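Local structure of GGDEF family protein (Vibrio cholerae, 5GZS) at residues V169-K172 against G173-S176. The protein is a diguanylate cyclase, expected to make the second messenger cyclic di-GMP, whose periplasmic portion resembles solute-binding proteins and holds a bound arginine. Numbering follows the deposited sequence.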
loop_
_atom_site.group_PDB
_atom_site.type_symbol
_atom_site.label_atom_id
_atom_site.label_comp_id
_atom_site.label_asym_id
_atom_site.label_seq_id
_atom_site.Cartn_x
_atom_site.Cartn_y
_atom_site.Cartn_z
ATOM N N VAL A 169 -13.653 32.921 -6.950
ATOM C CA VAL A 169 -12.613 33.938 -6.885
ATOM C C VAL A 169 -13.027 35.246 -7.582
ATOM O O VAL A 169 -13.993 35.258 -8.356
ATOM C CB VAL A 169 -11.322 33.400 -7.482
ATOM C CG1 VAL A 169 -11.479 33.061 -8.989
ATOM C CG2 VAL A 169 -10.188 34.345 -7.160
ATOM N N THR A 170 -12.297 36.331 -7.300
ATOM C CA THR A 170 -12.722 37.696 -7.644
ATOM C C THR A 170 -11.536 38.601 -7.877
ATOM O O THR A 170 -10.498 38.395 -7.245
ATOM C CB THR A 170 -13.567 38.331 -6.506
ATOM O OG1 THR A 170 -14.480 37.359 -5.976
ATOM C CG2 THR A 170 -14.346 39.546 -6.999
ATOM N N PRO A 171 -11.673 39.606 -8.774
ATOM C CA PRO A 171 -10.598 40.592 -8.879
ATOM C C PRO A 171 -10.267 41.149 -7.507
ATOM O O PRO A 171 -11.191 41.363 -6.712
ATOM C CB PRO A 171 -11.188 41.655 -9.803
ATOM C CG PRO A 171 -12.053 40.891 -10.707
ATOM C CD PRO A 171 -12.652 39.776 -9.862
ATOM N N LYS A 172 -8.972 41.329 -7.235
ATOM C CA LYS A 172 -8.494 41.581 -5.888
ATOM C C LYS A 172 -9.089 42.865 -5.343
ATOM O O LYS A 172 -9.123 43.883 -6.032
ATOM C CB LYS A 172 -6.968 41.638 -5.870
ATOM C CG LYS A 172 -6.377 42.634 -4.895
ATOM C CD LYS A 172 -4.854 42.462 -4.828
ATOM C CE LYS A 172 -4.135 43.812 -4.706
ATOM N NZ LYS A 172 -2.724 43.739 -5.183
ATOM N N GLY A 173 -9.594 42.795 -4.115
ATOM C CA GLY A 173 -10.142 43.956 -3.435
ATOM C C GLY A 173 -11.380 44.547 -4.076
ATOM O O GLY A 173 -11.768 45.665 -3.751
ATOM N N LYS A 174 -11.998 43.779 -4.971
ATOM C CA LYS A 174 -13.152 44.236 -5.736
ATOM C C LYS A 174 -14.493 43.951 -5.061
ATOM O O LYS A 174 -14.991 44.773 -4.290
ATOM C CB LYS A 174 -13.136 43.622 -7.139
ATOM C CG LYS A 174 -12.431 44.474 -8.181
ATOM C CD LYS A 174 -13.266 44.603 -9.444
ATOM C CE LYS A 174 -12.769 45.741 -10.322
ATOM N NZ LYS A 174 -12.837 45.397 -11.769
ATOM N N HIS A 175 -15.083 42.797 -5.361
ATOM C CA HIS A 175 -16.451 42.507 -4.904
ATOM C C HIS A 175 -16.525 41.969 -3.476
ATOM O O HIS A 175 -17.362 41.107 -3.170
ATOM C CB HIS A 175 -17.130 41.511 -5.849
ATOM C CG HIS A 175 -17.324 42.038 -7.234
ATOM N ND1 HIS A 175 -18.173 43.086 -7.520
ATOM C CD2 HIS A 175 -16.786 41.655 -8.416
ATOM C CE1 HIS A 175 -18.141 43.333 -8.818
ATOM N NE2 HIS A 175 -17.306 42.482 -9.384
ATOM N N SER A 176 -15.658 42.495 -2.615
ATOM C CA SER A 176 -15.485 42.019 -1.242
ATOM C C SER A 176 -16.765 41.669 -0.481
ATOM O O SER A 176 -16.873 40.582 0.088
ATOM C CB SER A 176 -14.699 43.056 -0.433
ATOM O OG SER A 176 -13.309 42.840 -0.587
#
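Pro171 and Lys174 are the outer residues of a type II beta turn, which carries the chain from strand 166-170 to helix 176-186 in the arginine-binding, solute-binding-protein-like domain. The turn is closed by a hydrogen bond from Lys174 N to Pro171 O, 3.1 Å long, with an N-H...O angle of 143°, so it is bent. Lys172 and Gly173 take the two inner corners, Gly173 with the positive phi expected at the third position of this turn type. Beside the backbone bond, the aliphatic part of Lys174 crosses the proline ring obliquely on its CB side: Lys174 CG comes 3.5 Å from Pro171 CB, and the bend at chi2 keeps Lys174 CD close, at 3.6 Å from that same CB. Beyond CD the lysine chain bends again at chi4, and its end leads away from the proline segment.

A second contact joins Thr170 of the strand to the residue just before the helix. Thr170 places CG2 anti to its own nitrogen, with chi1 of -42° setting OG1 beside that nitrogen, and the methyl thereby meets the edge of the His175 imidazole in the ring plane. The two side chains cross at about a right angle. His175 occupies the N-cap position; its NE2 is hydrogen-bonded to Asp53 OD1, while Phe54 and Tyr6 pack against the ring, the latter edge-to-face. These partners are consistent with a held imidazole, whose CD2 lies 3.5 Å from Thr170 CG2, with His175 CB just 3.6 Å from the same methyl carbon.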